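Local coordinates for alpha-1,2-mannosidase (Bacteroides thetaiotaomicron, PDB 2WW2), which acts as a calcium-dependent, inverting alpha-mannosidase of glycoside hydrolase family 92, probably releasing mannose from glycans in the human gut, at residues V98-H102 with Q103-A107; A252-V256 with Q257-G261; E6-D9 with Y10-P13; R608-M611 with D612-N616. All coordinates share one frame; numbering follows the deposited sequence. Where two conformers were deposited one is given.

Overall arrangement
From the N terminus, the chain makes interaction 3, a helical turn at 6-11 that runs on as loop to Pro-13, then interaction 1, where strand 98-108 turns a corner round a sodium ion. Interaction 2 follows at the start of helix 256-271, and interaction 4 lies at the end of helix 600-613. Each closes a short local turn, all in series without nesting or crossing. Interactions 1 and 3 touch, Ala-107 O lying 3.2 Å from Pro-13 CD. The helix opened by interaction 2 runs on to meet interaction 3 through Arg-264 and Asn-268, so the N-terminal segment lies between strand 98-108, through Pro-13, and helix 256-271. Interactions 2 and 4 lie about 38 Å apart, centre to centre.

Interaction 1 of 4, residues V98-H102 with Q103-A107; sequences VPFSH and QQEKA. With NA (sodium ion), chain E.
His-102 carries CG beside its backbone N and opposite its carbonyl carbon (chi1 -67°), whereas Glu-105 sets CG opposite its own N and then runs out extended, and the two side chains come to lie alongside each other, pointing the same way. Imidazole ND1 donates to Glu-105 OE1 over 2.6 Å in a nearly straight hydrogen bond (164°). The oxygen sits at the edge of the imidazole, near the ring plane, but the nitrogen approaches from above the carboxylate plane. Water 3 gives OE1 a second bond, while OE2 is held by the hydroxyls of Tyr-54 and Tyr-112, so the buried carboxylate is gripped at both oxygens. Histidine suits its place because NE2 also hydrogen-bonds Tyr-56 O; with both nitrogens donating, the ring is probably positively charged.

The backbone is wound into two overlapping type I turns, with Gln-104 N bonded to Ser-101 O (2.9 Å) and Glu-105 N to His-102 O (3.2 Å). A serine suits the head of the first turn: its OG accepts from Gln-103 N at 3.0 Å, an ST turn, and shares water 1 with Gln-103 OE1. The turn also directs His-102 O and Glu-105 O, each 2.3 Å from the metal, onto a sodium ion that four waters complete to six ligands. This is a main-chain cation site built on tandem type I turns, at a corner of strand 98-108 in its hairpin with strand 111-116.

Interaction 2 of 4, residues A252-V256 with Q257-G261; sequences ADADV and QLISG
Gln-257 opens the segment by folding back on its predecessors: its chain bends at chi2 (69°), which brings the terminal amide against Val-256, OE1 lying 3.4 Å from Val-256 CG1. The same amide stands across the Asp-255 carboxylate, the two planes nearly perpendicular.

Leu-258 supplies the key polar group. Its backbone N donates to Asp-255 OD1 at 2.9 Å, and the acceptor is met nearly along its C-O axis. Aspartate is well chosen for this N-cap position, because a short acidic side chain can curl back to a first-turn amide that otherwise has just a weak bond to Asp-255 O, and its negative charge probably suits the positive end of the helix dipole. The leucine side chain also leans on Ala-254, with CD2 3.7 Å from Ala-254 CB.

Ile-259 presses CD1 onto that same Ala-254 CB at a tight 3.5 Å. This apolar pairing of the residue before the cap with the fourth residue after it is a hydrophobic staple, and the small alanine allows so close an approach. Ser-260 then makes the first strong regular helical bond, its N donating to Val-256 O at 2.8 Å, and Gly-261 N continues the pattern to Gln-257 O.

Arg-232 NE bonds Ala-254 O, while Val-256, Ile-259 and Ser-260 face strand 121-126; Val-256 and Ile-259 also meet strand 130-136, setting the start of helix 256-271 against the beta domain.

Interaction 3 of 4, residues E6-D9 with Y10-P13; sequences EFVD and YVNP
Tyr-10 and Phe-7 bring their rings together at the rims: Tyr-10 CD2 lies at the edge of the Phe-7 ring, 4.4 Å from Phe-7 CD1. The edge of the tyrosine is met by Phe-7 O, while Glu-6 O approaches the same ring obliquely, 3.7 Å from Tyr-10 CD2. Phe-7 also stacks with Tyr-288 and makes a cation-pi contact with Lys-3. Tyr-10 has CG beside its backbone N (chi1 -70°), turning the ring back alongside the preceding turn towards Leu-284 and Arg-285 of helix 281-294. An alanine here would lose the aromatic surface and is likely to leave a gap between Phe-7 and the neighbouring helix.

Successive backbone bonds, Asp-9 N to Glu-6 O (2.9 Å), Tyr-10 N to Phe-7 O (3.1 Å) and Val-11 N to Val-8 O (3.0 Å), resemble a short 3-10 turn, and water 6 links Val-8 O to Val-11 O. Valine suits buried positions 8 and 11, near Trp-267 and Leu-271.

Asp-9 closes the turn: its OD2 accepts from Glu-6 N at 2.8 Å while OD1 forms a salt bridge with Arg-264. One carboxylate thus fixes the turn and ties it to helix 256-271, and the arginine probably favours its ionised form.

Interaction 4 of 4, residues R608-M611 with D612-N616; sequences RNVM and DKLYN
Val-610 and Leu-614 form the close-packed part of this helix end, with Val-610 CG1 3.9 Å from Leu-614 CD1 and a little farther from the ring of Tyr-615. Apolar valine and leucine suit this buried face, and Leu-614 N bonds Val-610 O at 2.9 Å as the helix finishes. The edge of Tyr-615 also lies against Val-610 O, while its hydroxyl bonds Thr-631 and His-582.

One turn after Asn-609, Lys-613 sets CG beside its backbone N (chi1 -77°) and runs out extended, which carries NZ to Asn-609 OD1; it donates at 2.7 Å, in the carbonyl plane and on a lone pair. NZ also forms a salt bridge with Glu-571. A methionine in its place would probably leave Glu-571 without this counter-charge and Asn-609 OD1 without this donor.

The opposite charges of Arg-608 and Asp-612 do not touch on the looser, watered side. Arg-608 NE and Asp-612 OD1 are 5.3 Å apart, with water between: Arg-608 NE donates to water 7 (2.8 Å) and NH2 to water 8. The guanidinium is held more firmly by Asn-679 and Ser-656.

Around it, Val-610 and Tyr-615 lean on Trp-634 of helix 632-640, and Lys-613 and Leu-614 pack on Tyr-559 and Tyr-557 of the second subunit.

Interaction 1 of 4, residues V98-H102 with Q103-A107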
loop_
_atom_site.group_PDB
_atom_site.type_symbol
_atom_site.label_atom_id
_atom_site.label_comp_id
_atom_site.label_asym_id
_atom_site.label_seq_id
_atom_site.Cartn_x
_atom_site.Cartn_y
_atom_site.Cartn_z
ATOM N N VAL A 98 19.844 -36.928 1.725
ATOM C CA VAL A 98 20.337 -37.455 0.474
ATOM C C VAL A 98 19.901 -36.538 -0.663
ATOM O O VAL A 98 18.697 -36.304 -0.844
ATOM C CB VAL A 98 19.791 -38.868 0.218
ATOM C CG1 VAL A 98 20.419 -39.447 -1.059
ATOM C CG2 VAL A 98 20.066 -39.766 1.425
ATOM N N PRO A 99 20.875 -36.012 -1.423
ATOM C CA PRO A 99 20.552 -35.034 -2.462
ATOM C C PRO A 99 19.801 -35.646 -3.655
ATOM O O PRO A 99 20.114 -36.765 -4.084
ATOM C CB PRO A 99 21.925 -34.468 -2.900
ATOM C CG PRO A 99 22.978 -35.308 -2.231
ATOM C CD PRO A 99 22.321 -36.204 -1.204
ATOM N N PHE A 100 18.837 -34.893 -4.179
ATOM C CA PHE A 100 18.059 -35.294 -5.358
ATOM C C PHE A 100 17.680 -34.046 -6.156
ATOM O O PHE A 100 17.683 -32.929 -5.626
ATOM C CB PHE A 100 16.785 -36.065 -4.954
ATOM C CG PHE A 100 15.730 -35.207 -4.312
ATOM C CD1 PHE A 100 14.646 -34.747 -5.057
ATOM C CD2 PHE A 100 15.812 -34.870 -2.963
ATOM C CE1 PHE A 100 13.673 -33.927 -4.479
ATOM C CE2 PHE A 100 14.850 -34.062 -2.369
ATOM C CZ PHE A 100 13.761 -33.610 -3.122
ATOM N N SER A 101 17.337 -34.245 -7.420
ATOM C CA SER A 101 16.882 -33.154 -8.284
ATOM C C SER A 101 15.423 -33.359 -8.636
ATOM O O SER A 101 14.987 -34.503 -8.853
ATOM C CB SER A 101 17.711 -33.158 -9.573
ATOM O OG SER A 101 17.147 -32.276 -10.512
ATOM N N HIS A 102 14.648 -32.272 -8.677
ATOM C CA HIS A 102 13.260 -32.390 -9.118
ATOM C C HIS A 102 13.201 -32.894 -10.561
ATOM O O HIS A 102 12.166 -33.366 -10.996
ATOM C CB HIS A 102 12.512 -31.052 -8.996
ATOM C CG HIS A 102 12.318 -30.591 -7.581
ATOM N ND1 HIS A 102 11.527 -31.269 -6.677
ATOM C CD2 HIS A 102 12.783 -29.499 -6.924
ATOM C CE1 HIS A 102 11.532 -30.634 -5.520
ATOM N NE2 HIS A 102 12.291 -29.559 -5.640
ATOM N N GLN A 103 14.305 -32.807 -11.306
ATOM C CA GLN A 103 14.301 -33.307 -12.689
ATOM C C GLN A 103 14.161 -34.828 -12.700
ATOM O O GLN A 103 13.749 -35.424 -13.709
ATOM C CB GLN A 103 15.589 -32.942 -13.432
ATOM C CG GLN A 103 15.611 -31.544 -13.982
ATOM C CD GLN A 103 16.895 -31.267 -14.730
ATOM O OE1 GLN A 103 17.945 -31.080 -14.121
ATOM N NE2 GLN A 103 16.822 -31.249 -16.057
ATOM N N GLN A 104 14.532 -35.456 -11.582
ATOM C CA GLN A 104 14.392 -36.906 -11.465
ATOM C C GLN A 104 13.337 -37.268 -10.427
ATOM O O GLN A 104 13.458 -38.269 -9.736
ATOM C CB GLN A 104 15.742 -37.565 -11.159
ATOM C CG GLN A 104 16.634 -37.699 -12.415
ATOM C CD GLN A 104 16.109 -38.793 -13.357
ATOM O OE1 GLN A 104 15.302 -39.645 -12.953
ATOM N NE2 GLN A 104 16.562 -38.774 -14.590
ATOM N N GLU A 105 12.289 -36.455 -10.352
ATOM C CA GLU A 105 11.195 -36.678 -9.417
ATOM C C GLU A 105 9.868 -36.659 -10.178
ATOM O O GLU A 105 9.632 -35.789 -11.004
ATOM C CB GLU A 105 11.187 -35.560 -8.375
ATOM C CG GLU A 105 10.001 -35.586 -7.409
ATOM C CD GLU A 105 9.863 -34.285 -6.623
ATOM O OE1 GLU A 105 9.864 -33.200 -7.260
ATOM O OE2 GLU A 105 9.769 -34.345 -5.376
ATOM N N LYS A 106 9.001 -37.617 -9.893
ATOM C CA LYS A 106 7.756 -37.732 -10.607
ATOM C C LYS A 106 6.679 -38.025 -9.559
ATOM O O LYS A 106 6.523 -39.161 -9.118
ATOM C CB LYS A 106 7.883 -38.894 -11.568
ATOM C CG LYS A 106 7.167 -38.745 -12.838
ATOM C CD LYS A 106 5.723 -38.869 -12.550
ATOM N N ALA A 107 5.955 -36.981 -9.170
ATOM C CA ALA A 107 4.923 -37.070 -8.149
ATOM C C ALA A 107 3.533 -37.173 -8.781
ATOM O O ALA A 107 3.145 -36.296 -9.564
ATOM C CB ALA A 107 4.992 -35.819 -7.232
HETATM NA NA NA E . 9.990 -33.654 -11.785
HETATM O O HOH W 1 18.421 -30.333 -11.447
HETATM O O HOH W 2 10.849 -34.532 -13.835
HETATM O O HOH W 3 8.890 -32.921 -9.767
HETATM O O HOH W 4 7.794 -33.739 -12.868
HETATM O O HOH W 5 10.098 -31.186 -12.279
#

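Interaction 2 of 4, residues A252-V256 with Q257-G261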
loop_
_atom_site.group_PDB
_atom_site.type_symbol
_atom_site.label_atom_id
_atom_site.label_comp_id
_atom_site.label_asym_id
_atom_site.label_seq_id
_atom_site.Cartn_x
_atom_site.Cartn_y
_atom_site.Cartn_z
ATOM N N ALA A 252 -0.103 -57.666 0.711
ATOM C CA ALA A 252 0.636 -58.931 0.706
ATOM C C ALA A 252 0.848 -59.406 -0.725
ATOM O O ALA A 252 -0.074 -59.356 -1.526
ATOM C CB ALA A 252 -0.104 -60.010 1.536
ATOM N N ASP A 253 2.070 -59.836 -1.041
ATOM C CA ASP A 253 2.416 -60.403 -2.360
ATOM C C ASP A 253 2.478 -59.397 -3.500
ATOM O O ASP A 253 2.760 -59.776 -4.631
ATOM C CB ASP A 253 1.448 -61.513 -2.774
ATOM C CG ASP A 253 1.399 -62.649 -1.774
ATOM O OD1 ASP A 253 0.277 -63.089 -1.455
ATOM O OD2 ASP A 253 2.471 -63.082 -1.297
ATOM N N ALA A 254 2.175 -58.132 -3.236
ATOM C CA ALA A 254 2.108 -57.175 -4.338
ATOM C C ALA A 254 3.469 -56.570 -4.645
ATOM O O ALA A 254 4.340 -56.496 -3.767
ATOM C CB ALA A 254 1.103 -56.067 -4.026
ATOM N N ASP A 255 3.651 -56.125 -5.887
ATOM C CA ASP A 255 4.793 -55.265 -6.204
ATOM C C ASP A 255 4.275 -53.844 -6.421
ATOM O O ASP A 255 3.069 -53.645 -6.399
ATOM C CB ASP A 255 5.583 -55.790 -7.403
ATOM C CG ASP A 255 4.752 -55.892 -8.669
ATOM O OD1 ASP A 255 3.635 -55.334 -8.756
ATOM O OD2 ASP A 255 5.236 -56.549 -9.605
ATOM N N VAL A 256 5.159 -52.863 -6.612
ATOM C CA VAL A 256 4.712 -51.469 -6.707
ATOM C C VAL A 256 3.817 -51.244 -7.932
ATOM O O VAL A 256 2.871 -50.459 -7.884
ATOM C CB VAL A 256 5.887 -50.445 -6.682
ATOM C CG1 VAL A 256 6.669 -50.476 -7.987
ATOM C CG2 VAL A 256 5.347 -49.014 -6.416
ATOM N N GLN A 257 4.092 -51.966 -9.010
ATOM C CA GLN A 257 3.277 -51.851 -10.226
ATOM C C GLN A 257 1.815 -52.218 -9.965
ATOM O O GLN A 257 0.902 -51.570 -10.485
ATOM C CB GLN A 257 3.845 -52.750 -11.340
ATOM C CG GLN A 257 5.195 -52.250 -11.925
ATOM C CD GLN A 257 6.387 -52.357 -10.955
ATOM O OE1 GLN A 257 6.412 -53.203 -10.029
ATOM N NE2 GLN A 257 7.400 -51.487 -11.176
ATOM N N LEU A 258 1.591 -53.259 -9.166
ATOM C CA LEU A 258 0.223 -53.687 -8.853
ATOM C C LEU A 258 -0.520 -52.603 -8.056
ATOM O O LEU A 258 -1.640 -52.223 -8.409
ATOM C CB LEU A 258 0.200 -55.008 -8.074
ATOM C CG LEU A 258 -1.212 -55.590 -7.830
ATOM C CD1 LEU A 258 -1.840 -56.046 -9.142
ATOM C CD2 LEU A 258 -1.196 -56.762 -6.828
ATOM N N ILE A 259 0.112 -52.105 -6.993
ATOM C CA ILE A 259 -0.515 -51.091 -6.129
ATOM C C ILE A 259 -0.734 -49.781 -6.896
ATOM O O ILE A 259 -1.777 -49.121 -6.781
ATOM C CB ILE A 259 0.344 -50.820 -4.858
ATOM C CG1 ILE A 259 0.628 -52.139 -4.110
ATOM C CG2 ILE A 259 -0.327 -49.745 -3.940
ATOM C CD1 ILE A 259 -0.619 -53.037 -3.849
ATOM N N SER A 260 0.262 -49.410 -7.684
ATOM C CA SER A 260 0.159 -48.242 -8.547
ATOM C C SER A 260 -1.056 -48.325 -9.500
ATOM O O SER A 260 -1.853 -47.382 -9.571
ATOM C CB SER A 260 1.459 -48.085 -9.348
ATOM O OG SER A 260 1.390 -46.978 -10.231
ATOM N N GLY A 261 -1.170 -49.427 -10.248
ATOM C CA GLY A 261 -2.324 -49.630 -11.149
ATOM C C GLY A 261 -3.656 -49.560 -10.410
ATOM O O GLY A 261 -4.625 -48.964 -10.891
#

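Interaction 3 of 4, residues E6-D9 with Y10-P13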
loop_
_atom_site.group_PDB
_atom_site.type_symbol
_atom_site.label_atom_id
_atom_site.label_comp_id
_atom_site.label_asym_id
_atom_site.label_seq_id
_atom_site.Cartn_x
_atom_site.Cartn_y
_atom_site.Cartn_z
ATOM N N GLU A 6 -5.917 -39.948 -19.093
ATOM C CA GLU A 6 -6.983 -40.209 -18.140
ATOM C C GLU A 6 -7.047 -39.061 -17.133
ATOM O O GLU A 6 -6.100 -38.294 -17.011
ATOM C CB GLU A 6 -6.710 -41.537 -17.404
ATOM C CG GLU A 6 -6.674 -42.788 -18.317
ATOM C CD GLU A 6 -8.075 -43.346 -18.590
ATOM O OE1 GLU A 6 -9.079 -42.679 -18.231
ATOM O OE2 GLU A 6 -8.191 -44.439 -19.173
ATOM N N PHE A 7 -8.142 -38.959 -16.386
ATOM C CA PHE A 7 -8.295 -37.836 -15.472
ATOM C C PHE A 7 -7.160 -37.722 -14.458
ATOM O O PHE A 7 -6.682 -36.606 -14.187
ATOM C CB PHE A 7 -9.669 -37.874 -14.794
ATOM C CG PHE A 7 -10.795 -37.542 -15.741
ATOM C CD1 PHE A 7 -10.628 -36.533 -16.691
ATOM C CD2 PHE A 7 -11.967 -38.240 -15.717
ATOM C CE1 PHE A 7 -11.647 -36.226 -17.593
ATOM C CE2 PHE A 7 -12.984 -37.952 -16.612
ATOM C CZ PHE A 7 -12.825 -36.943 -17.544
ATOM N N VAL A 8 -6.673 -38.851 -13.950
ATOM C CA VAL A 8 -5.600 -38.794 -12.926
ATOM C C VAL A 8 -4.295 -38.281 -13.539
ATOM O O VAL A 8 -3.458 -37.733 -12.833
ATOM C CB VAL A 8 -5.385 -40.161 -12.205
ATOM C CG1 VAL A 8 -4.662 -41.134 -13.138
ATOM C CG2 VAL A 8 -4.596 -39.983 -10.907
ATOM N N ASP A 9 -4.133 -38.430 -14.856
ATOM C CA ASP A 9 -2.935 -37.923 -15.557
ATOM C C ASP A 9 -2.839 -36.392 -15.507
ATOM O O ASP A 9 -1.762 -35.821 -15.708
ATOM C CB ASP A 9 -2.901 -38.381 -17.031
ATOM C CG ASP A 9 -2.756 -39.887 -17.172
ATOM O OD1 ASP A 9 -2.085 -40.487 -16.314
ATOM O OD2 ASP A 9 -3.299 -40.470 -18.140
ATOM N N TYR A 10 -3.957 -35.728 -15.250
ATOM C CA TYR A 10 -3.954 -34.273 -15.137
ATOM C C TYR A 10 -3.522 -33.789 -13.741
ATOM O O TYR A 10 -3.244 -32.602 -13.544
ATOM C CB TYR A 10 -5.339 -33.718 -15.470
ATOM C CG TYR A 10 -5.685 -33.860 -16.934
ATOM C CD1 TYR A 10 -4.947 -33.171 -17.914
ATOM C CD2 TYR A 10 -6.736 -34.658 -17.340
ATOM C CE1 TYR A 10 -5.261 -33.283 -19.273
ATOM C CE2 TYR A 10 -7.050 -34.794 -18.718
ATOM C CZ TYR A 10 -6.301 -34.095 -19.656
ATOM O OH TYR A 10 -6.590 -34.205 -20.993
ATOM N N VAL A 11 -3.448 -34.700 -12.774
ATOM C CA VAL A 11 -3.239 -34.283 -11.385
ATOM C C VAL A 11 -1.774 -33.959 -11.099
ATOM O O VAL A 11 -0.905 -34.793 -11.335
ATOM C CB VAL A 11 -3.721 -35.347 -10.375
ATOM C CG1 VAL A 11 -3.358 -34.946 -8.923
ATOM C CG2 VAL A 11 -5.229 -35.556 -10.516
ATOM N N ASN A 12 -1.520 -32.769 -10.547
ATOM C CA ASN A 12 -0.188 -32.415 -10.064
ATOM C C ASN A 12 -0.244 -32.233 -8.560
ATOM O O ASN A 12 -0.735 -31.208 -8.093
ATOM C CB ASN A 12 0.291 -31.106 -10.704
ATOM C CG ASN A 12 1.660 -30.686 -10.186
ATOM O OD1 ASN A 12 2.365 -31.485 -9.554
ATOM N ND2 ASN A 12 2.046 -29.458 -10.457
ATOM N N PRO A 13 0.240 -33.228 -7.792
ATOM C CA PRO A 13 0.202 -33.156 -6.324
ATOM C C PRO A 13 1.122 -32.058 -5.798
ATOM O O PRO A 13 1.052 -31.700 -4.627
ATOM C CB PRO A 13 0.721 -34.525 -5.884
ATOM C CG PRO A 13 0.498 -35.443 -7.086
ATOM C CD PRO A 13 0.789 -34.506 -8.264
HETATM O O HOH W 6 -0.711 -37.588 -12.113
#

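Interaction 4 of 4, residues R608-M611 with D612-N616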
loop_
_atom_site.group_PDB
_atom_site.type_symbol
_atom_site.label_atom_id
_atom_site.label_comp_id
_atom_site.label_asym_id
_atom_site.label_seq_id
_atom_site.Cartn_x
_atom_site.Cartn_y
_atom_site.Cartn_z
ATOM N N ARG A 608 -15.042 -15.626 -13.685
ATOM C CA ARG A 608 -14.168 -16.088 -14.754
ATOM C C ARG A 608 -12.802 -15.395 -14.690
ATOM O O ARG A 608 -11.777 -16.005 -14.949
ATOM C CB ARG A 608 -14.846 -15.923 -16.122
ATOM C CG ARG A 608 -16.119 -16.813 -16.232
ATOM C CD ARG A 608 -15.746 -18.292 -16.342
ATOM N NE ARG A 608 -14.949 -18.509 -17.555
ATOM C CZ ARG A 608 -15.478 -18.626 -18.771
ATOM N NH1 ARG A 608 -16.793 -18.575 -18.934
ATOM N NH2 ARG A 608 -14.697 -18.790 -19.832
ATOM N N ASN A 609 -12.788 -14.132 -14.291
ATOM C CA ASN A 609 -11.526 -13.397 -14.149
ATOM C C ASN A 609 -10.641 -14.037 -13.056
ATOM O O ASN A 609 -9.453 -14.297 -13.276
ATOM C CB ASN A 609 -11.831 -11.930 -13.849
ATOM C CG ASN A 609 -10.681 -11.010 -14.165
ATOM O OD1 ASN A 609 -9.956 -11.194 -15.144
ATOM N ND2 ASN A 609 -10.517 -9.987 -13.339
ATOM N N VAL A 610 -11.231 -14.331 -11.902
ATOM C CA VAL A 610 -10.502 -15.003 -10.817
ATOM C C VAL A 610 -9.962 -16.384 -11.253
ATOM O O VAL A 610 -8.808 -16.712 -11.019
ATOM C CB VAL A 610 -11.375 -15.133 -9.536
ATOM C CG1 VAL A 610 -10.758 -16.134 -8.554
ATOM C CG2 VAL A 610 -11.551 -13.750 -8.852
ATOM N N MET A 611 -10.791 -17.190 -11.905
ATOM C CA MET A 611 -10.343 -18.511 -12.335
ATOM C C MET A 611 -9.152 -18.404 -13.282
ATOM O O MET A 611 -8.220 -19.211 -13.202
ATOM C CB MET A 611 -11.487 -19.319 -12.965
ATOM C CG MET A 611 -12.566 -19.720 -11.957
ATOM S SD MET A 611 -13.607 -21.110 -12.446
ATOM C CE MET A 611 -14.786 -20.365 -13.575
ATOM N N ASP A 612 -9.174 -17.412 -14.162
ATOM C CA ASP A 612 -8.082 -17.224 -15.123
ATOM C C ASP A 612 -6.831 -16.651 -14.457
ATOM O O ASP A 612 -5.716 -17.023 -14.805
ATOM C CB ASP A 612 -8.507 -16.275 -16.249
ATOM C CG ASP A 612 -9.457 -16.925 -17.266
ATOM O OD1 ASP A 612 -9.631 -18.168 -17.273
ATOM O OD2 ASP A 612 -10.036 -16.169 -18.080
ATOM N N LYS A 613 -7.004 -15.726 -13.519
ATOM C CA LYS A 613 -5.851 -14.955 -13.032
ATOM C C LYS A 613 -5.197 -15.439 -11.740
ATOM O O LYS A 613 -4.019 -15.170 -11.520
ATOM C CB LYS A 613 -6.217 -13.475 -12.935
ATOM C CG LYS A 613 -6.208 -12.852 -14.321
ATOM C CD LYS A 613 -7.128 -11.686 -14.457
ATOM C CE LYS A 613 -6.873 -11.056 -15.852
ATOM N NZ LYS A 613 -7.729 -9.895 -16.062
ATOM N N LEU A 614 -5.941 -16.156 -10.905
ATOM C CA LEU A 614 -5.435 -16.552 -9.595
ATOM C C LEU A 614 -5.113 -18.040 -9.451
ATOM O O LEU A 614 -4.863 -18.522 -8.330
ATOM C CB LEU A 614 -6.444 -16.159 -8.523
ATOM C CG LEU A 614 -6.665 -14.648 -8.394
ATOM C CD1 LEU A 614 -7.510 -14.400 -7.172
ATOM C CD2 LEU A 614 -5.322 -13.887 -8.298
ATOM N N TYR A 615 -5.109 -18.760 -10.574
ATOM C CA TYR A 615 -4.840 -20.200 -10.545
ATOM C C TYR A 615 -3.936 -20.637 -11.683
ATOM O O TYR A 615 -4.010 -20.118 -12.813
ATOM C CB TYR A 615 -6.141 -21.016 -10.658
ATOM C CG TYR A 615 -7.013 -20.964 -9.440
ATOM C CD1 TYR A 615 -6.844 -21.873 -8.410
ATOM C CD2 TYR A 615 -7.987 -19.975 -9.302
ATOM C CE1 TYR A 615 -7.638 -21.817 -7.284
ATOM C CE2 TYR A 615 -8.771 -19.908 -8.186
ATOM C CZ TYR A 615 -8.601 -20.819 -7.177
ATOM O OH TYR A 615 -9.408 -20.747 -6.053
ATOM N N ASN A 616 -3.073 -21.592 -11.378
ATOM C CA ASN A 616 -2.465 -22.410 -12.417
ATOM C C ASN A 616 -2.122 -23.779 -11.823
ATOM O O ASN A 616 -2.321 -24.010 -10.628
ATOM C CB ASN A 616 -1.252 -21.720 -13.056
ATOM C CG ASN A 616 -0.128 -21.513 -12.085
ATOM O OD1 ASN A 616 0.507 -22.470 -11.633
ATOM N ND2 ASN A 616 0.148 -20.250 -11.767
HETATM O O HOH W 7 -12.408 -18.049 -16.582
HETATM O O HOH W 8 -11.743 -18.855 -19.482
#